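Local coordinates for allantoin racemase (Pseudomonas fluorescens, PDB 5LG5), which catalyses the racemization of allantoin and probably also interconverts the D and L forms of 5-monosubstituted hydantoins, at residues M1-N9 with Y64-G75; A109-V120 with R135-V146. All coordinates share one frame; numbering follows the deposited sequence.

Overall arrangement
Contacts 1 and 2 lie in series along the chain: contact 1 closes before contact 2 begins. Their centres are 25 Å apart, on opposite sides of the chain's centre, and their nearest atoms stay about 5 Å apart. Each joins two parallel strands, but of different sheets. Contact 1 pairs the inner strands 2-7 and 70-74 of the first sheet. Contact 2 pairs strand 110-114, inside the second, with 136-141, its outermost strand on that side within this chain. Both sheets have strand order 2-1-3-4, consistent with the two similar alpha/beta halves of Asp/Glu/hydantoin racemases. Each contact thus belongs to one half, and in this family the active site lies between them. Subunit contacts are found at contact 2, not contact 1.

Contact 1: M1-N9 with Y64-G75; sequences MRILVVNVN and YDQPFDAVIQAG
Leu4 meets two aromatic rings beside a parallel strand pair, 2-7 with 70-74, inside the parallel sheet of the first alpha/beta half. Its CD2 stands over the centre of the Phe68 ring, 3.4 Å from the centroid, in a CH-pi contact. Its CD1 lies over a face of the Tyr64 ring, offset toward the rim, 3.8 Å from Tyr64 CE2. Phe68 CG sits between its backbone N and carbonyl carbon (chi1 56°), which brings the ring to Leu4 CD2, and a near-perpendicular chi2 presents its face. On the Ile3 and Val5 face, Ile3 CG2 touches Ile72 CG1 at 3.8 Å. Val5 CG2 lies alongside Ile72 CD1, 4.0 Å away, both chains leaving the sheet in the same direction.

Backbone bonds join the strands: Leu4 N to Ala70 O, Ile72 N to Leu4 O, Val6 N to Ile72 O and Ala74 N to Val6 O. Next to Ala70, Asp69 and Arg2 bond twice. Asp69 N donates to Arg2 O, and Arg2 N donates to Asp69 OD2 at 2.7 Å; the carboxylate oxygen accepts with its anti lone pair.

Farther out, helix 47-63 packs on Val6 and Gln73, and helix 12-25 on Val5 and Ala74. Glu31 forms a salt bridge with Arg2 NH2. The Arg2 chain bends at chi3 (-72°), and its NH1 donates to Pro67 O at 2.7 Å, with that oxygen 6° out of the guanidinium plane.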
loop_
_atom_site.group_PDB
_atom_site.type_symbol
_atom_site.label_atom_id
_atom_site.label_comp_id
_atom_site.label_asym_id
_atom_site.label_seq_id
_atom_site.Cartn_x
_atom_site.Cartn_y
_atom_site.Cartn_z
ATOM N N MET E 1 30.208 26.832 8.012
ATOM C CA MET E 1 29.269 26.045 8.793
ATOM C C MET E 1 29.996 24.832 9.339
ATOM O O MET E 1 31.006 24.392 8.775
ATOM C CB MET E 1 28.052 25.630 7.941
ATOM C CG MET E 1 28.293 24.461 6.976
ATOM S SD MET E 1 26.810 23.967 6.068
ATOM C CE MET E 1 26.592 25.346 4.931
ATOM N N ARG E 2 29.492 24.289 10.440
ATOM C CA ARG E 2 30.053 23.067 11.001
ATOM C C ARG E 2 29.023 21.945 11.030
ATOM O O ARG E 2 27.920 22.107 11.563
ATOM C CB ARG E 2 30.617 23.299 12.409
ATOM C CG ARG E 2 31.099 22.001 13.061
ATOM C CD ARG E 2 31.671 22.229 14.455
ATOM N NE ARG E 2 32.964 22.905 14.395
ATOM C CZ ARG E 2 33.205 24.102 14.915
ATOM N NH1 ARG E 2 32.238 24.762 15.546
ATOM N NH2 ARG E 2 34.412 24.639 14.797
ATOM N N ILE E 3 29.397 20.808 10.451
ATOM C CA ILE E 3 28.529 19.642 10.424
ATOM C C ILE E 3 29.186 18.506 11.178
ATOM O O ILE E 3 30.324 18.136 10.868
ATOM C CB ILE E 3 28.236 19.184 8.968
ATOM C CG1 ILE E 3 27.685 20.352 8.136
ATOM C CG2 ILE E 3 27.272 18.022 8.936
ATOM C CD1 ILE E 3 27.398 19.976 6.692
ATOM N N LEU E 4 28.496 17.990 12.195
ATOM C CA LEU E 4 28.936 16.782 12.887
ATOM C C LEU E 4 28.545 15.591 12.041
ATOM O O LEU E 4 27.427 15.522 11.536
ATOM C CB LEU E 4 28.325 16.636 14.287
ATOM C CG LEU E 4 28.756 17.496 15.486
ATOM C CD1 LEU E 4 29.468 18.770 15.089
ATOM C CD2 LEU E 4 27.592 17.781 16.422
ATOM N N VAL E 5 29.503 14.694 11.843
ATOM C CA VAL E 5 29.276 13.450 11.153
ATOM C C VAL E 5 29.552 12.349 12.160
ATOM O O VAL E 5 30.697 12.117 12.528
ATOM C CB VAL E 5 30.183 13.357 9.931
ATOM C CG1 VAL E 5 29.897 12.087 9.142
ATOM C CG2 VAL E 5 29.961 14.588 9.060
ATOM N N VAL E 6 28.494 11.698 12.637
ATOM C CA VAL E 6 28.617 10.802 13.777
ATOM C C VAL E 6 28.545 9.346 13.361
ATOM O O VAL E 6 27.571 8.893 12.760
ATOM C CB VAL E 6 27.537 11.097 14.832
ATOM C CG1 VAL E 6 27.837 10.348 16.112
ATOM C CG2 VAL E 6 27.481 12.587 15.108
ATOM N N ASN E 7 29.613 8.622 13.648
ATOM C CA ASN E 7 29.653 7.192 13.416
ATOM C C ASN E 7 28.621 6.564 14.347
ATOM O O ASN E 7 28.392 7.070 15.452
ATOM C CB ASN E 7 31.059 6.694 13.733
ATOM C CG ASN E 7 31.308 5.258 13.299
ATOM O OD1 ASN E 7 30.420 4.568 12.787
ATOM N ND2 ASN E 7 32.531 4.794 13.535
ATOM N N VAL E 8 27.975 5.483 13.927
ATOM C CA VAL E 8 27.004 4.850 14.812
ATOM C C VAL E 8 27.716 3.829 15.677
ATOM O O VAL E 8 27.217 3.443 16.748
ATOM C CB VAL E 8 25.852 4.166 14.050
ATOM C CG1 VAL E 8 24.896 5.220 13.463
ATOM C CG2 VAL E 8 26.407 3.262 12.948
ATOM N N ASN E 9 28.891 3.403 15.222
ATOM C CA ASN E 9 29.675 2.445 15.992
ATOM C C ASN E 9 30.863 3.094 16.689
ATOM O O ASN E 9 31.115 4.291 16.526
ATOM C CB ASN E 9 30.099 1.224 15.139
ATOM C CG ASN E 9 31.143 1.553 14.084
ATOM O OD1 ASN E 9 32.234 2.045 14.403
ATOM N ND2 ASN E 9 30.851 1.204 12.824
ATOM N N TYR E 64 28.646 17.163 22.795
ATOM C CA TYR E 64 29.465 18.079 21.992
ATOM C C TYR E 64 29.206 19.530 22.395
ATOM O O TYR E 64 28.078 20.024 22.255
ATOM C CB TYR E 64 29.224 17.891 20.496
ATOM C CG TYR E 64 30.211 18.627 19.622
ATOM C CD1 TYR E 64 31.494 18.121 19.413
ATOM C CD2 TYR E 64 29.881 19.835 19.030
ATOM C CE1 TYR E 64 32.403 18.787 18.609
ATOM C CE2 TYR E 64 30.787 20.513 18.226
ATOM C CZ TYR E 64 32.046 19.978 18.024
ATOM O OH TYR E 64 32.949 20.637 17.230
ATOM N N ASP E 65 30.258 20.215 22.840
ATOM C CA ASP E 65 30.144 21.566 23.413
ATOM C C ASP E 65 30.413 22.770 22.503
ATOM O O ASP E 65 30.184 23.911 22.898
ATOM C CB ASP E 65 30.983 21.663 24.698
ATOM C CG ASP E 65 30.352 20.910 25.853
ATOM O OD1 ASP E 65 31.094 20.406 26.729
ATOM O OD2 ASP E 65 29.105 20.816 25.878
ATOM N N GLN E 66 30.930 22.530 21.308
ATOM C CA GLN E 66 31.140 23.618 20.360
ATOM C C GLN E 66 29.956 23.768 19.398
ATOM O O GLN E 66 29.171 22.833 19.226
ATOM C CB GLN E 66 32.491 23.459 19.642
ATOM C CG GLN E 66 33.678 23.753 20.578
ATOM C CD GLN E 66 34.614 22.568 20.795
ATOM O OE1 GLN E 66 35.004 21.883 19.846
ATOM N NE2 GLN E 66 34.991 22.335 22.052
ATOM N N PRO E 67 29.790 24.975 18.821
ATOM C CA PRO E 67 28.668 25.216 17.899
ATOM C C PRO E 67 28.671 24.320 16.659
ATOM O O PRO E 67 29.739 23.899 16.216
ATOM C CB PRO E 67 28.853 26.687 17.487
ATOM C CG PRO E 67 29.731 27.299 18.561
ATOM C CD PRO E 67 30.601 26.187 19.057
ATOM N N PHE E 68 27.481 24.004 16.143
ATOM C CA PHE E 68 27.340 23.242 14.898
ATOM C C PHE E 68 26.003 23.558 14.221
ATOM O O PHE E 68 25.056 24.020 14.874
ATOM C CB PHE E 68 27.526 21.728 15.117
ATOM C CG PHE E 68 26.608 21.123 16.160
ATOM C CD1 PHE E 68 25.413 20.507 15.785
ATOM C CD2 PHE E 68 26.955 21.143 17.506
ATOM C CE1 PHE E 68 24.562 19.938 16.752
ATOM C CE2 PHE E 68 26.124 20.579 18.475
ATOM C CZ PHE E 68 24.921 19.966 18.097
ATOM N N ASP E 69 25.944 23.350 12.906
ATOM C CA ASP E 69 24.818 23.824 12.112
ATOM C C ASP E 69 23.945 22.709 11.577
ATOM O O ASP E 69 22.851 22.963 11.100
ATOM C CB ASP E 69 25.308 24.686 10.950
ATOM C CG ASP E 69 26.179 25.820 11.413
ATOM O OD1 ASP E 69 25.623 26.874 11.786
ATOM O OD2 ASP E 69 27.424 25.632 11.437
ATOM N N ALA E 70 24.458 21.486 11.641
ATOM C CA ALA E 70 23.754 20.324 11.145
ATOM C C ALA E 70 24.439 19.100 11.700
ATOM O O ALA E 70 25.583 19.175 12.168
ATOM C CB ALA E 70 23.759 20.299 9.611
ATOM N N VAL E 71 23.733 17.975 11.668
ATOM C CA VAL E 71 24.287 16.718 12.135
ATOM C C VAL E 71 23.974 15.627 11.138
ATOM O O VAL E 71 22.840 15.519 10.644
ATOM C CB VAL E 71 23.735 16.315 13.530
ATOM C CG1 VAL E 71 24.216 14.909 13.905
ATOM C CG2 VAL E 71 24.149 17.335 14.601
ATOM N N ILE E 72 24.988 14.833 10.812
ATOM C CA ILE E 72 24.804 13.668 9.954
ATOM C C ILE E 72 24.998 12.418 10.768
ATOM O O ILE E 72 26.032 12.269 11.434
ATOM C CB ILE E 72 25.795 13.623 8.784
ATOM C CG1 ILE E 72 25.560 14.773 7.803
ATOM C CG2 ILE E 72 25.669 12.289 8.053
ATOM C CD1 ILE E 72 26.666 14.879 6.736
ATOM N N GLN E 73 24.011 11.526 10.737
ATOM C CA GLN E 73 24.169 10.232 11.371
ATOM C C GLN E 73 24.667 9.231 10.335
ATOM O O GLN E 73 23.957 8.892 9.381
ATOM C CB GLN E 73 22.873 9.762 12.039
ATOM C CG GLN E 73 23.001 8.366 12.625
ATOM C CD GLN E 73 21.943 8.052 13.655
ATOM O OE1 GLN E 73 21.609 8.887 14.496
ATOM N NE2 GLN E 73 21.415 6.841 13.602
ATOM N N ALA E 74 25.906 8.784 10.527
ATOM C CA ALA E 74 26.611 8.012 9.513
ATOM C C ALA E 74 26.546 6.537 9.827
ATOM O O ALA E 74 27.555 5.911 10.168
ATOM C CB ALA E 74 28.061 8.464 9.406
ATOM N N GLY E 75 25.348 5.989 9.749
ATOM C CA GLY E 75 25.173 4.556 9.856
ATOM C C GLY E 75 24.024 4.199 8.950
ATOM O O GLY E 75 23.081 4.984 8.798
HETATM O O HOH W 1 29.448 3.558 10.672
#

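Contact 2: A109-V120 with R135-V146; sequences AYSVVTTLDRTV and RCASVRASGMAV
Tyr110 and Cys136 pack together at one end of a beta-alpha-beta unit, where strands 110-114 and 136-141 run parallel and helix 120-129 connects them. Cys136 CA lies over one face of the Tyr110 ring, offset toward the rim and 3.9 Å from the centroid. A chi1 of 71° folds that ring back over its backbone, against Cys136. Cys136 SG approaches obliquely, 3.7 Å from Tyr110 CE2. Tyr110 OH bonds to Leu132 O.

Apolar contacts continue on the same face. Val120 and Val139 lie alongside, their chains running oppositely, with Val120 CG2 4.0 Å from Val139 CG1.

Among the hydroxyls, Ser111 OG donates to Ser138 OG at 2.7 Å. Ser138 OG also bonds to Asp171, which forms a salt bridge with Arg140 NE.

Backbone bonds include Tyr110 N to Arg135 O and Arg140 N to Val112 O. At the end of strand 110-114, Thr114 O accepts from Ser142 N at 2.8 Å and Ser142 OG at 3.2 Å.

Asp117 forms a salt bridge with Arg223 of a second subunit. The face toward the connecting helix is mainly apolar. Ser111 gives its proton to Ser138, which is probably left to donate to Asp171, whose charge probably also offsets that of Arg140.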
loop_
_atom_site.group_PDB
_atom_site.type_symbol
_atom_site.label_atom_id
_atom_site.label_comp_id
_atom_site.label_asym_id
_atom_site.label_seq_id
_atom_site.Cartn_x
_atom_site.Cartn_y
_atom_site.Cartn_z
ATOM N N ALA E 109 14.575 3.140 -10.204
ATOM C CA ALA E 109 14.613 2.307 -9.008
ATOM C C ALA E 109 16.046 2.215 -8.496
ATOM O O ALA E 109 16.997 2.256 -9.292
ATOM C CB ALA E 109 14.048 0.898 -9.318
ATOM N N TYR E 110 16.207 2.120 -7.173
ATOM C CA TYR E 110 17.540 1.975 -6.578
ATOM C C TYR E 110 17.607 0.687 -5.757
ATOM O O TYR E 110 16.585 0.181 -5.297
ATOM C CB TYR E 110 17.914 3.193 -5.710
ATOM C CG TYR E 110 17.120 3.275 -4.419
ATOM C CD1 TYR E 110 15.933 3.982 -4.363
ATOM C CD2 TYR E 110 17.553 2.634 -3.264
ATOM C CE1 TYR E 110 15.193 4.048 -3.205
ATOM C CE2 TYR E 110 16.819 2.706 -2.088
ATOM C CZ TYR E 110 15.643 3.416 -2.078
ATOM O OH TYR E 110 14.905 3.491 -0.932
ATOM N N SER E 111 18.810 0.153 -5.580
ATOM C CA SER E 111 19.009 -0.962 -4.658
ATOM C C SER E 111 20.073 -0.607 -3.644
ATOM O O SER E 111 20.981 0.179 -3.915
ATOM C CB SER E 111 19.381 -2.272 -5.382
ATOM O OG SER E 111 18.254 -2.874 -5.998
ATOM N N VAL E 112 19.935 -1.161 -2.456
ATOM C CA VAL E 112 20.914 -0.956 -1.422
ATOM C C VAL E 112 21.731 -2.221 -1.260
ATOM O O VAL E 112 21.177 -3.311 -1.177
ATOM C CB VAL E 112 20.220 -0.604 -0.089
ATOM C CG1 VAL E 112 21.258 -0.356 1.004
ATOM C CG2 VAL E 112 19.300 0.613 -0.277
ATOM N N VAL E 113 23.047 -2.085 -1.232
ATOM C CA VAL E 113 23.889 -3.231 -0.942
ATOM C C VAL E 113 24.459 -3.045 0.441
ATOM O O VAL E 113 25.173 -2.078 0.696
ATOM C CB VAL E 113 25.042 -3.409 -1.944
ATOM C CG1 VAL E 113 25.929 -4.557 -1.491
ATOM C CG2 VAL E 113 24.500 -3.651 -3.354
ATOM N N THR E 114 24.124 -3.947 1.352
ATOM C CA THR E 114 24.616 -3.800 2.714
ATOM C C THR E 114 25.588 -4.930 3.026
ATOM O O THR E 114 26.060 -5.631 2.117
ATOM C CB THR E 114 23.451 -3.722 3.763
ATOM O OG1 THR E 114 23.964 -3.405 5.066
ATOM C CG2 THR E 114 22.660 -5.019 3.822
ATOM N N THR E 115 25.874 -5.082 4.317
ATOM C CA THR E 115 26.849 -6.032 4.826
ATOM C C THR E 115 26.238 -7.397 5.081
ATOM O O THR E 115 26.320 -8.301 4.244
ATOM C CB THR E 115 27.415 -5.510 6.146
ATOM O OG1 THR E 115 26.328 -5.026 6.958
ATOM C CG2 THR E 115 28.393 -4.374 5.875
ATOM N N LEU E 116 25.635 -7.542 6.256
ATOM C CA LEU E 116 25.049 -8.803 6.672
ATOM C C LEU E 116 23.574 -8.932 6.313
ATOM O O LEU E 116 22.824 -7.944 6.277
ATOM C CB LEU E 116 25.236 -8.992 8.171
ATOM C CG LEU E 116 26.706 -9.122 8.602
ATOM C CD1 LEU E 116 26.792 -9.447 10.084
ATOM C CD2 LEU E 116 27.430 -10.170 7.780
ATOM N N ASP E 117 23.165 -10.161 6.049
ATOM C CA ASP E 117 21.788 -10.472 5.742
ATOM C C ASP E 117 20.851 -10.040 6.865
ATOM O O ASP E 117 19.744 -9.571 6.628
ATOM C CB ASP E 117 21.646 -11.967 5.466
ATOM C CG ASP E 117 20.208 -12.392 5.323
ATOM O OD1 ASP E 117 19.562 -11.989 4.325
ATOM O OD2 ASP E 117 19.714 -13.097 6.241
ATOM N N ARG E 118 21.316 -10.154 8.099
ATOM C CA ARG E 118 20.450 -9.841 9.231
ATOM C C ARG E 118 20.162 -8.357 9.374
ATOM O O ARG E 118 19.261 -7.975 10.125
ATOM C CB ARG E 118 21.026 -10.412 10.517
ATOM C CG ARG E 118 22.305 -9.731 10.977
ATOM C CD ARG E 118 22.759 -10.294 12.321
ATOM N NE ARG E 118 21.840 -9.901 13.387
ATOM C CZ ARG E 118 21.779 -10.463 14.590
ATOM N NH1 ARG E 118 22.572 -11.480 14.899
ATOM N NH2 ARG E 118 20.903 -10.011 15.479
ATOM N N THR E 119 20.931 -7.529 8.663
ATOM C CA THR E 119 20.721 -6.092 8.701
ATOM C C THR E 119 19.734 -5.643 7.633
ATOM O O THR E 119 19.206 -4.540 7.718
ATOM C CB THR E 119 22.036 -5.291 8.512
ATOM O OG1 THR E 119 22.465 -5.385 7.147
ATOM C CG2 THR E 119 23.119 -5.830 9.424
ATOM N N VAL E 120 19.472 -6.517 6.659
ATOM C CA VAL E 120 18.584 -6.199 5.535
ATOM C C VAL E 120 17.169 -5.781 5.970
ATOM O O VAL E 120 16.661 -4.742 5.523
ATOM C CB VAL E 120 18.531 -7.363 4.510
ATOM C CG1 VAL E 120 17.301 -7.241 3.593
ATOM C CG2 VAL E 120 19.814 -7.399 3.699
ATOM N N ARG E 135 10.604 3.235 -4.313
ATOM C CA ARG E 135 11.470 3.122 -5.480
ATOM C C ARG E 135 12.683 2.232 -5.203
ATOM O O ARG E 135 13.643 2.179 -5.979
ATOM C CB ARG E 135 11.863 4.507 -5.980
ATOM C CG ARG E 135 10.639 5.402 -6.144
ATOM C CD ARG E 135 10.533 6.008 -7.522
ATOM N NE ARG E 135 11.847 6.257 -8.115
ATOM C CZ ARG E 135 12.392 7.465 -8.222
ATOM N NH1 ARG E 135 11.751 8.532 -7.745
ATOM N NH2 ARG E 135 13.584 7.608 -8.783
ATOM N N CYS E 136 12.634 1.520 -4.090
ATOM C CA CYS E 136 13.706 0.585 -3.791
ATOM C C CYS E 136 13.462 -0.762 -4.484
ATOM O O CYS E 136 12.475 -1.449 -4.205
ATOM C CB CYS E 136 13.859 0.401 -2.276
ATOM S SG CYS E 136 15.235 -0.677 -1.832
ATOM N N ALA E 137 14.352 -1.130 -5.401
ATOM C CA ALA E 137 14.241 -2.417 -6.087
ATOM C C ALA E 137 14.592 -3.595 -5.162
ATOM O O ALA E 137 14.031 -4.685 -5.292
ATOM C CB ALA E 137 15.111 -2.434 -7.336
ATOM N N SER E 138 15.523 -3.369 -4.239
ATOM C CA SER E 138 15.940 -4.394 -3.292
ATOM C C SER E 138 16.963 -3.855 -2.306
ATOM O O SER E 138 17.632 -2.844 -2.554
ATOM C CB SER E 138 16.532 -5.608 -4.025
ATOM O OG SER E 138 17.635 -5.236 -4.833
ATOM N N VAL E 139 17.066 -4.536 -1.174
ATOM C CA VAL E 139 18.171 -4.340 -0.263
ATOM C C VAL E 139 18.906 -5.656 -0.204
ATOM O O VAL E 139 18.320 -6.679 0.148
ATOM C CB VAL E 139 17.675 -3.946 1.136
ATOM C CG1 VAL E 139 18.871 -3.805 2.130
ATOM C CG2 VAL E 139 16.862 -2.673 1.041
ATOM N N ARG E 140 20.177 -5.644 -0.580
ATOM C CA ARG E 140 20.943 -6.880 -0.676
ATOM C C ARG E 140 22.162 -6.866 0.218
ATOM O O ARG E 140 22.827 -5.837 0.370
ATOM C CB ARG E 140 21.402 -7.112 -2.111
ATOM C CG ARG E 140 20.291 -7.393 -3.074
ATOM C CD ARG E 140 20.869 -7.789 -4.409
ATOM N NE ARG E 140 19.884 -8.501 -5.197
ATOM C CZ ARG E 140 19.910 -9.809 -5.394
ATOM N NH1 ARG E 140 20.900 -10.529 -4.883
ATOM N NH2 ARG E 140 18.963 -10.383 -6.119
ATOM N N ALA E 141 22.480 -8.029 0.768
ATOM C CA ALA E 141 23.634 -8.156 1.640
ATOM C C ALA E 141 24.807 -8.778 0.893
ATOM O O ALA E 141 24.657 -9.787 0.219
ATOM C CB ALA E 141 23.279 -8.997 2.866
ATOM N N SER E 142 25.980 -8.185 1.041
ATOM C CA SER E 142 27.180 -8.744 0.439
ATOM C C SER E 142 27.586 -10.029 1.163
ATOM O O SER E 142 28.230 -10.895 0.578
ATOM C CB SER E 142 28.305 -7.710 0.467
ATOM O OG SER E 142 28.667 -7.416 1.796
ATOM N N GLY E 143 27.242 -10.133 2.447
ATOM C CA GLY E 143 27.576 -11.310 3.235
ATOM C C GLY E 143 28.871 -11.128 4.010
ATOM O O GLY E 143 29.395 -12.068 4.617
ATOM N N MET E 144 29.380 -9.906 4.002
ATOM C CA MET E 144 30.611 -9.589 4.710
ATOM C C MET E 144 30.301 -8.646 5.857
ATOM O O MET E 144 29.555 -7.681 5.678
ATOM C CB MET E 144 31.610 -8.901 3.776
ATOM C CG MET E 144 31.677 -9.478 2.381
ATOM S SD MET E 144 33.302 -10.148 2.014
ATOM C CE MET E 144 33.294 -11.607 3.044
ATOM N N ALA E 145 30.857 -8.919 7.034
ATOM C CA ALA E 145 30.649 -8.042 8.185
ATOM C C ALA E 145 31.287 -6.679 7.948
ATOM O O ALA E 145 32.199 -6.549 7.121
ATOM C CB ALA E 145 31.187 -8.673 9.462
ATOM N N VAL E 146 30.800 -5.670 8.675
ATOM C CA VAL E 146 31.298 -4.303 8.547
ATOM C C VAL E 146 32.825 -4.211 8.656
ATOM O O VAL E 146 33.473 -3.579 7.820
ATOM C CB VAL E 146 30.661 -3.372 9.606
ATOM C CG1 VAL E 146 31.263 -1.984 9.524
ATOM C CG2 VAL E 146 29.138 -3.303 9.424
#